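Local coordinates for protein putative immunoglobulin A1 protease (Bacteroides ovatus, PDB 3N6Z) that is of unproven function but is probably a hydrolase, a putative immunoglobulin A1 protease, with a fold of stacked parallel beta strands, at residues K227-F233 and D258-A264; G221-K227 and G252-D258; S106-K110 and F359-E363. All coordinates share one frame; numbering follows the deposited sequence.

Contact 1 (K227-F233 and D258-A264); sequences KVGVGGF and DKSCDIA
Lys227 and Asp262 meet where two successive loops lie against each other, and polar bonds to the lysine ammonium dominate. Lys227 NZ donates to Asp262 O at 2.9 Å, almost in line with that C=O bond, and also donates to two carbonyls of its own loop. Val228 O, 2.8 Å from Lys227 NZ, and Gly231 O, also 2.8 Å from it, are both approached from above their carbonyl planes. The bends at chi2 (65°) and chi4 (58°) curl the ammonium back among carbonyl oxygens, which probably stabilise its buried charge. The Asp262 carboxylate is used differently: its OD1 accepts Gly231 N at 2.7 Å on the syn side, and a water donates to both this OD1 and Gly232 O.

The loops stack as equivalent turns of neighbouring beta-solenoid coils, and regular parallel pairing is reached only at Phe233 and Ala264. Asp258 N bonds to Lys227 O, Asp262 N to Gly229 O and, as the strands begin, Ala264 N to Gly232 O at 3.3 Å. Gly231 and Gly232 adopt backbone angles that a CB would not tolerate.

Apolar contacts are fewer. Ile263 CB lies 4.0 Å from Lys227 CG, the isoleucine slanting across the lysine's methylenes, while Phe233 CB rests on Ala264 CB. Val230 instead sets its methyls against oxygens, CG1 near Asp262 OD2 and CG2 3.5 Å from Ser260 O. Cys261 SG sits 3.2 Å from Gly229 N, a buried amide for which the model offers no hydrogen-bond acceptor.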
loop_
_atom_site.group_PDB
_atom_site.type_symbol
_atom_site.label_atom_id
_atom_site.label_comp_id
_atom_site.label_asym_id
_atom_site.label_seq_id
_atom_site.Cartn_x
_atom_site.Cartn_y
_atom_site.Cartn_z
ATOM N N LYS A 227 -9.649 4.177 4.858
ATOM C CA LYS A 227 -9.702 3.299 6.025
ATOM C C LYS A 227 -11.147 2.971 6.373
ATOM O O LYS A 227 -11.961 3.890 6.569
ATOM C CB LYS A 227 -9.038 4.001 7.215
ATOM C CG LYS A 227 -9.116 3.227 8.518
ATOM C CD LYS A 227 -8.333 1.911 8.502
ATOM C CE LYS A 227 -8.340 1.179 9.846
ATOM N NZ LYS A 227 -9.699 0.853 10.360
ATOM N N VAL A 228 -11.426 1.677 6.500
ATOM C CA VAL A 228 -12.727 1.171 6.902
ATOM C C VAL A 228 -12.641 0.364 8.189
ATOM O O VAL A 228 -11.572 -0.173 8.528
ATOM C CB VAL A 228 -13.416 0.354 5.780
ATOM C CG1 VAL A 228 -13.561 1.239 4.513
ATOM C CG2 VAL A 228 -12.704 -0.955 5.489
ATOM N N GLY A 229 -13.768 0.281 8.890
ATOM C CA GLY A 229 -13.857 -0.415 10.153
ATOM C C GLY A 229 -13.163 0.263 11.337
ATOM O O GLY A 229 -12.401 1.232 11.198
ATOM N N VAL A 230 -13.432 -0.286 12.525
ATOM C CA VAL A 230 -12.817 0.127 13.766
ATOM C C VAL A 230 -11.646 -0.807 14.065
ATOM O O VAL A 230 -11.797 -2.036 14.008
ATOM C CB VAL A 230 -13.863 0.153 14.940
ATOM C CG1 VAL A 230 -13.196 0.366 16.275
ATOM C CG2 VAL A 230 -14.886 1.263 14.695
ATOM N N GLY A 231 -10.516 -0.200 14.424
ATOM C CA GLY A 231 -9.269 -0.916 14.680
ATOM C C GLY A 231 -8.398 -0.919 13.423
ATOM O O GLY A 231 -8.903 -0.923 12.303
ATOM N N GLY A 232 -7.078 -0.950 13.609
ATOM C CA GLY A 232 -6.089 -0.968 12.528
ATOM C C GLY A 232 -5.262 0.270 12.524
ATOM O O GLY A 232 -5.658 1.319 13.063
ATOM N N PHE A 233 -4.098 0.177 11.909
ATOM C CA PHE A 233 -3.122 1.266 12.023
ATOM C C PHE A 233 -2.128 1.313 10.882
ATOM O O PHE A 233 -1.950 0.329 10.157
ATOM C CB PHE A 233 -2.399 1.223 13.404
ATOM C CG PHE A 233 -1.538 0.007 13.619
ATOM C CD1 PHE A 233 -0.201 0.005 13.224
ATOM C CD2 PHE A 233 -2.039 -1.140 14.239
ATOM C CE1 PHE A 233 0.612 -1.124 13.440
ATOM C CE2 PHE A 233 -1.231 -2.271 14.418
ATOM C CZ PHE A 233 0.076 -2.247 14.067
ATOM N N ASP A 258 -13.407 6.486 6.991
ATOM C CA ASP A 258 -14.875 6.444 6.872
ATOM C C ASP A 258 -15.550 6.905 8.171
ATOM O O ASP A 258 -15.039 6.706 9.267
ATOM C CB ASP A 258 -15.343 5.023 6.570
ATOM C CG ASP A 258 -15.340 4.690 5.101
ATOM O OD1 ASP A 258 -14.654 5.385 4.312
ATOM O OD2 ASP A 258 -16.058 3.708 4.721
ATOM N N LYS A 259 -16.758 7.456 8.021
ATOM C CA LYS A 259 -17.585 7.756 9.182
ATOM C C LYS A 259 -17.786 6.516 10.035
ATOM O O LYS A 259 -17.885 5.395 9.517
ATOM C CB LYS A 259 -18.956 8.304 8.777
ATOM C CG LYS A 259 -18.906 9.621 7.998
ATOM C CD LYS A 259 -18.360 10.774 8.828
ATOM C CE LYS A 259 -18.438 12.090 8.064
ATOM N NZ LYS A 259 -19.821 12.610 7.940
ATOM N N SER A 260 -17.773 6.721 11.343
ATOM C CA SER A 260 -17.960 5.659 12.344
ATOM C C SER A 260 -16.818 4.657 12.400
ATOM O O SER A 260 -16.940 3.612 13.065
ATOM C CB SER A 260 -19.293 4.925 12.155
ATOM O OG SER A 260 -20.345 5.852 12.242
ATOM N N CYS A 261 -15.674 5.023 11.794
ATOM C CA CYS A 261 -14.498 4.156 11.752
ATOM C C CYS A 261 -13.337 4.864 12.426
ATOM O O CYS A 261 -13.480 5.986 12.927
ATOM C CB CYS A 261 -14.183 3.778 10.302
ATOM S SG CYS A 261 -15.528 2.871 9.526
ATOM N N ASP A 262 -12.176 4.229 12.479
ATOM C CA ASP A 262 -11.038 4.872 13.118
ATOM C C ASP A 262 -9.735 4.344 12.518
ATOM O O ASP A 262 -9.718 3.443 11.659
ATOM C CB ASP A 262 -11.099 4.740 14.665
ATOM C CG ASP A 262 -10.780 3.371 15.204
ATOM O OD1 ASP A 262 -10.303 2.485 14.466
ATOM O OD2 ASP A 262 -11.029 3.187 16.425
ATOM N N ILE A 263 -8.640 4.937 12.973
ATOM C CA ILE A 263 -7.284 4.493 12.684
ATOM C C ILE A 263 -6.372 5.069 13.737
ATOM O O ILE A 263 -6.670 6.105 14.323
ATOM C CB ILE A 263 -6.786 5.005 11.260
ATOM C CG1 ILE A 263 -5.636 4.130 10.728
ATOM C CG2 ILE A 263 -6.467 6.510 11.222
ATOM C CD1 ILE A 263 -5.259 4.395 9.255
ATOM N N ALA A 264 -5.220 4.437 13.909
ATOM C CA ALA A 264 -4.056 5.064 14.555
ATOM C C ALA A 264 -2.983 5.216 13.476
ATOM O O ALA A 264 -2.739 4.294 12.712
ATOM C CB ALA A 264 -3.530 4.218 15.757
HETATM O O HOH W 1 -7.582 2.119 14.971
#

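Contact 2 (G221-K227 and G252-D258); sequences GGIAGRK and GILGQID. With SO4 (sulfate ion), chain C.
Arg226 and Asp258 join adjacent coils at the outer end of a parallel strand pair. From CB, which stands on the same sheet face as Gln256, the arginine runs fully extended to NE (chi1 178°). Its CG passes Asp258 OD1 at 3.6 Å, and CD skirts the same oxygen. NE then donates to Asp258 OD1 at 3.0 Å, and NH2 to Asp258 OD2 at 2.8 Å. This is a side-on, two-nitrogen salt bridge, although the guanidinium and carboxylate planes are 33° apart. Further out, the guanidinium edge holds a sulfate, probably from the crystallisation liquor: NH1 donates to its O4 at 2.8 Å and NH2 to its O3 at 3.0 Å.

Gln256 NE2 secures the carboxylate from the opposite face of its plane, 2.9 Å from Asp258 OD1. Before the corners at Gly225 and Gly255, Leu254 CD1 packs on Ala224 CB; Ile223 and Ile253 lie side by side, pointing the same way.

In the backbone ladder, Lys227 N bonds to Gln256 O at 2.8 Å, while Ile253 O accepts from both Ile223 N and Ala224 N. A CB on Gly222 would strike Gly252 O, and one on the corner residue Gly255 would strike Gly225 O. These glycines let neighbouring beta-solenoid coils stack closely.

A leucine in place of Arg226 would probably leave the Asp258 carboxylate with Gln256 as its remaining side-chain partner here and the sulfate without its grip. The aspartate probably offsets much of the arginine's charge, yet NH1 and NH2 still direct N-H groups at the sulfate, consistent with holding an anion here.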
loop_
_atom_site.group_PDB
_atom_site.type_symbol
_atom_site.label_atom_id
_atom_site.label_comp_id
_atom_site.label_asym_id
_atom_site.label_seq_id
_atom_site.Cartn_x
_atom_site.Cartn_y
_atom_site.Cartn_z
ATOM N N GLY A 221 -4.227 8.812 -0.889
ATOM C CA GLY A 221 -3.188 8.862 0.144
ATOM C C GLY A 221 -1.852 8.381 -0.372
ATOM O O GLY A 221 -1.779 7.445 -1.169
ATOM N N GLY A 222 -0.773 8.902 0.205
ATOM C CA GLY A 222 0.564 8.449 -0.160
ATOM C C GLY A 222 0.753 6.974 0.116
ATOM O O GLY A 222 1.432 6.278 -0.639
ATOM N N ILE A 223 0.152 6.495 1.224
ATOM C CA ILE A 223 0.225 5.092 1.643
ATOM C C ILE A 223 -1.085 4.333 1.371
ATOM O O ILE A 223 -1.064 3.276 0.699
ATOM C CB ILE A 223 0.647 4.962 3.117
ATOM C CG1 ILE A 223 2.047 5.555 3.296
ATOM C CG2 ILE A 223 0.557 3.496 3.643
ATOM C CD1 ILE A 223 3.210 4.781 2.657
ATOM N N ALA A 224 -2.212 4.844 1.862
ATOM C CA ALA A 224 -3.514 4.208 1.711
ATOM C C ALA A 224 -4.536 5.267 1.308
ATOM O O ALA A 224 -4.546 6.372 1.849
ATOM C CB ALA A 224 -3.928 3.506 3.022
ATOM N N GLY A 225 -5.482 4.886 0.456
ATOM C CA GLY A 225 -6.557 5.806 0.113
ATOM C C GLY A 225 -7.601 6.005 1.179
ATOM O O GLY A 225 -7.956 7.155 1.511
ATOM N N ARG A 226 -8.071 4.900 1.743
ATOM C CA ARG A 226 -9.253 4.874 2.574
ATOM C C ARG A 226 -9.049 3.882 3.719
ATOM O O ARG A 226 -8.405 2.855 3.538
ATOM C CB ARG A 226 -10.440 4.472 1.680
ATOM C CG ARG A 226 -11.792 4.342 2.350
ATOM C CD ARG A 226 -12.778 3.765 1.345
ATOM N NE ARG A 226 -14.102 3.625 1.951
ATOM C CZ ARG A 226 -15.060 2.842 1.470
ATOM N NH1 ARG A 226 -14.891 2.194 0.319
ATOM N NH2 ARG A 226 -16.210 2.732 2.144
ATOM N N LYS A 227 -9.649 4.177 4.858
ATOM C CA LYS A 227 -9.702 3.299 6.025
ATOM C C LYS A 227 -11.147 2.971 6.373
ATOM O O LYS A 227 -11.961 3.890 6.569
ATOM C CB LYS A 227 -9.038 4.001 7.215
ATOM C CG LYS A 227 -9.116 3.227 8.518
ATOM C CD LYS A 227 -8.333 1.911 8.502
ATOM C CE LYS A 227 -8.340 1.179 9.846
ATOM N NZ LYS A 227 -9.699 0.853 10.360
ATOM N N GLY A 252 -1.174 13.001 2.814
ATOM C CA GLY A 252 0.182 12.509 2.592
ATOM C C GLY A 252 0.345 11.051 2.987
ATOM O O GLY A 252 1.159 10.343 2.385
ATOM N N ILE A 253 -0.419 10.610 3.979
ATOM C CA ILE A 253 -0.438 9.221 4.402
ATOM C C ILE A 253 -1.751 8.531 3.991
ATOM O O ILE A 253 -1.723 7.480 3.323
ATOM C CB ILE A 253 -0.162 9.044 5.911
ATOM C CG1 ILE A 253 1.241 9.556 6.265
ATOM C CG2 ILE A 253 -0.303 7.580 6.334
ATOM C CD1 ILE A 253 2.413 8.765 5.679
ATOM N N LEU A 254 -2.875 9.116 4.404
ATOM C CA LEU A 254 -4.194 8.496 4.270
ATOM C C LEU A 254 -5.168 9.505 3.679
ATOM O O LEU A 254 -5.280 10.621 4.190
ATOM C CB LEU A 254 -4.707 7.992 5.633
ATOM C CG LEU A 254 -6.140 7.423 5.677
ATOM C CD1 LEU A 254 -6.245 6.101 4.873
ATOM C CD2 LEU A 254 -6.639 7.274 7.110
ATOM N N GLY A 255 -5.939 9.111 2.660
ATOM C CA GLY A 255 -6.985 9.995 2.125
ATOM C C GLY A 255 -8.143 10.237 3.083
ATOM O O GLY A 255 -8.395 11.383 3.477
ATOM N N GLN A 256 -8.820 9.166 3.470
ATOM C CA GLN A 256 -10.067 9.236 4.215
ATOM C C GLN A 256 -10.207 8.174 5.277
ATOM O O GLN A 256 -9.934 7.001 5.023
ATOM C CB GLN A 256 -11.267 9.108 3.264
ATOM C CG GLN A 256 -12.613 8.867 3.950
ATOM C CD GLN A 256 -13.805 9.015 3.038
ATOM O OE1 GLN A 256 -13.899 9.977 2.266
ATOM N NE2 GLN A 256 -14.729 8.044 3.120
ATOM N N ILE A 257 -10.717 8.564 6.430
ATOM C CA ILE A 257 -11.290 7.636 7.416
ATOM C C ILE A 257 -12.803 7.658 7.201
ATOM O O ILE A 257 -13.434 8.729 7.199
ATOM C CB ILE A 257 -10.988 8.049 8.889
ATOM C CG1 ILE A 257 -9.486 8.260 9.119
ATOM C CG2 ILE A 257 -11.535 6.984 9.850
ATOM C CD1 ILE A 257 -9.158 8.895 10.504
ATOM N N ASP A 258 -13.407 6.486 6.991
ATOM C CA ASP A 258 -14.875 6.444 6.872
ATOM C C ASP A 258 -15.550 6.905 8.171
ATOM O O ASP A 258 -15.039 6.706 9.267
ATOM C CB ASP A 258 -15.343 5.023 6.570
ATOM C CG ASP A 258 -15.340 4.690 5.101
ATOM O OD1 ASP A 258 -14.654 5.385 4.312
ATOM O OD2 ASP A 258 -16.058 3.708 4.721
HETATM S S SO4 C . -18.315 0.348 0.347
HETATM O O1 SO4 C . -18.585 -1.031 -0.060
HETATM O O2 SO4 C . -19.478 1.200 0.124
HETATM O O3 SO4 C . -17.986 0.366 1.768
HETATM O O4 SO4 C . -17.214 0.833 -0.468
#

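Contact 3 (S106-K110 and F359-E363); sequences SHVIK and FQWSE
The C-terminal tail of the chain folds back onto the side of the parallel beta-solenoid, and Trp361 and Glu363 carry its contact with a corner and strand near the solenoid's beginning. The tail makes a type I beta turn from Phe359 to Ser362, closed by Ser362 N bonding to Phe359 O and reinforced by Phe359 N, which donates to Ser362 OG at 2.9 Å.

This turn presents the indole of Trp361 to Ser106, the corner residue before strand 107-110. Ser106 CB lies over one face of the ring in a CH-pi contact, 3.6 Å from the centroid of the five-membered ring and only 15° off its normal. Phe359 CD2 lies 3.3 Å from the indole plane on the opposite face, toward the ring's rim, and the two faces are thus contacted at different places. Trp361 CG sits between the backbone N and the carbonyl carbon (chi1 52°), which lays the ring across the serine. Beyond it, the carbonyl of Ser106 reaches the six-membered ring, with O 3.4 Å from Trp361 CE3.

A water bridges the two backbones, donating to Ser106 O and, at 2.7 Å, to Trp361 O. Outside the pair, Tyr172 OH bonds to Glu363 N and Tyr205 OH to Ser362 OG, tying the tail to later coils as well.

The last residue supplies the charged anchor. Glu363 extends beyond CG to cross Lys110 at about a right angle, and comes near Val108, with Val108 CG2 4.2 Å from Glu363 OE2. The lysine, bent at chi3 (64°), brings CD alongside the carboxylate and delivers NZ to the syn side of Glu363 OE1, forming a salt bridge of 2.9 Å.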
loop_
_atom_site.group_PDB
_atom_site.type_symbol
_atom_site.label_atom_id
_atom_site.label_comp_id
_atom_site.label_asym_id
_atom_site.label_seq_id
_atom_site.Cartn_x
_atom_site.Cartn_y
_atom_site.Cartn_z
ATOM N N SER A 106 13.407 -9.677 0.771
ATOM C CA SER A 106 14.213 -8.495 0.448
ATOM C C SER A 106 14.605 -8.401 -1.028
ATOM O O SER A 106 15.649 -7.849 -1.380
ATOM C CB SER A 106 15.444 -8.383 1.370
ATOM O OG SER A 106 15.022 -8.414 2.725
ATOM N N HIS A 107 13.739 -8.917 -1.882
ATOM C CA HIS A 107 13.847 -8.778 -3.319
ATOM C C HIS A 107 12.818 -7.783 -3.845
ATOM O O HIS A 107 11.866 -7.393 -3.149
ATOM C CB HIS A 107 13.671 -10.133 -4.021
ATOM C CG HIS A 107 14.672 -11.152 -3.610
ATOM N ND1 HIS A 107 15.969 -11.155 -4.064
ATOM C CD2 HIS A 107 14.560 -12.207 -2.779
ATOM C CE1 HIS A 107 16.611 -12.178 -3.515
ATOM N NE2 HIS A 107 15.782 -12.834 -2.739
ATOM N N VAL A 108 13.010 -7.410 -5.106
ATOM C CA VAL A 108 12.088 -6.492 -5.777
ATOM C C VAL A 108 11.387 -7.170 -6.948
ATOM O O VAL A 108 11.931 -8.069 -7.599
ATOM C CB VAL A 108 12.763 -5.176 -6.221
ATOM C CG1 VAL A 108 13.298 -4.401 -4.977
ATOM C CG2 VAL A 108 13.820 -5.410 -7.267
ATOM N N ILE A 109 10.169 -6.713 -7.194
ATOM C CA ILE A 109 9.363 -7.033 -8.358
ATOM C C ILE A 109 9.335 -5.766 -9.213
ATOM O O ILE A 109 8.826 -4.705 -8.778
ATOM C CB ILE A 109 7.948 -7.443 -7.976
ATOM C CG1 ILE A 109 7.954 -8.689 -7.088
ATOM C CG2 ILE A 109 7.085 -7.711 -9.243
ATOM C CD1 ILE A 109 6.616 -9.057 -6.471
ATOM N N LYS A 110 9.895 -5.832 -10.400
ATOM C CA LYS A 110 10.048 -4.674 -11.292
ATOM C C LYS A 110 9.037 -4.707 -12.421
ATOM O O LYS A 110 8.693 -5.768 -12.956
ATOM C CB LYS A 110 11.469 -4.638 -11.907
ATOM C CG LYS A 110 12.591 -4.613 -10.952
ATOM C CD LYS A 110 13.924 -4.219 -11.635
ATOM C CE LYS A 110 13.904 -2.802 -12.179
ATOM N NZ LYS A 110 15.303 -2.262 -12.350
ATOM N N PHE A 359 15.290 1.428 2.107
ATOM C CA PHE A 359 15.722 0.293 2.884
ATOM C C PHE A 359 17.149 -0.043 2.524
ATOM O O PHE A 359 17.613 0.245 1.414
ATOM C CB PHE A 359 14.849 -0.958 2.642
ATOM C CG PHE A 359 13.378 -0.791 2.968
ATOM C CD1 PHE A 359 12.910 0.073 3.935
ATOM C CD2 PHE A 359 12.472 -1.585 2.297
ATOM C CE1 PHE A 359 11.558 0.149 4.221
ATOM C CE2 PHE A 359 11.121 -1.550 2.592
ATOM C CZ PHE A 359 10.678 -0.652 3.537
ATOM N N GLN A 360 17.800 -0.762 3.424
ATOM C CA GLN A 360 19.167 -1.201 3.171
ATOM C C GLN A 360 19.251 -2.103 1.944
ATOM O O GLN A 360 20.273 -2.126 1.265
ATOM C CB GLN A 360 19.721 -1.846 4.423
ATOM C CG GLN A 360 20.001 -0.741 5.452
ATOM C CD GLN A 360 20.421 -1.223 6.782
ATOM O OE1 GLN A 360 21.118 -2.228 6.890
ATOM N NE2 GLN A 360 19.996 -0.511 7.839
ATOM N N TRP A 361 18.156 -2.805 1.633
ATOM C CA TRP A 361 18.058 -3.707 0.485
ATOM C C TRP A 361 17.304 -3.137 -0.725
ATOM O O TRP A 361 17.136 -3.822 -1.717
ATOM C CB TRP A 361 17.428 -5.012 0.916
ATOM C CG TRP A 361 16.140 -4.940 1.642
ATOM C CD1 TRP A 361 15.983 -4.952 2.982
ATOM C CD2 TRP A 361 14.800 -4.909 1.080
ATOM N NE1 TRP A 361 14.638 -4.908 3.312
ATOM C CE2 TRP A 361 13.897 -4.920 2.165
ATOM C CE3 TRP A 361 14.289 -4.919 -0.221
ATOM C CZ2 TRP A 361 12.502 -4.909 1.990
ATOM C CZ3 TRP A 361 12.924 -4.912 -0.400
ATOM C CH2 TRP A 361 12.039 -4.902 0.714
ATOM N N SER A 362 16.855 -1.885 -0.669
ATOM C CA SER A 362 16.172 -1.268 -1.797
ATOM C C SER A 362 17.066 -1.247 -3.014
ATOM O O SER A 362 18.292 -1.045 -2.906
ATOM C CB SER A 362 15.692 0.151 -1.453
ATOM O OG SER A 362 14.729 0.155 -0.403
ATOM N N GLU A 363 16.462 -1.483 -4.174
ATOM C CA GLU A 363 17.183 -1.372 -5.428
ATOM C C GLU A 363 17.672 0.070 -5.624
ATOM O O GLU A 363 16.974 1.045 -5.308
ATOM C CB GLU A 363 16.327 -1.821 -6.613
ATOM C CG GLU A 363 17.161 -1.949 -7.870
ATOM C CD GLU A 363 16.424 -2.459 -9.066
ATOM O OE1 GLU A 363 15.525 -1.748 -9.543
ATOM O OE2 GLU A 363 16.813 -3.527 -9.590
ATOM O OXT GLU A 363 18.808 0.268 -6.110
HETATM O O HOH W 2 16.421 -5.876 -3.336
#

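Overall arrangement
Contacts 1 and 2 are consecutive stretches of the same pair of neighbouring coils, sharing Lys227 and Asp258, with centres 11 Å apart. They interlock where strand 254-257 gives way to strand 263-266: Ile263 CG2 packs 3.7 Å from Ile257 CD1. The sulfate at contact 2 and a glycerol near Asp262 in contact 1 probably come from the crystallisation liquor; they may mark pockets, but neither identifies an active site. Contact 3 lies on the other side of the chain's centre, about 30 Å from contact 1 and 24 Å from contact 2, centre to centre. It joins an early coil to the C terminus, whereas the other two link adjacent coils whose paired residues are about 30 positions apart.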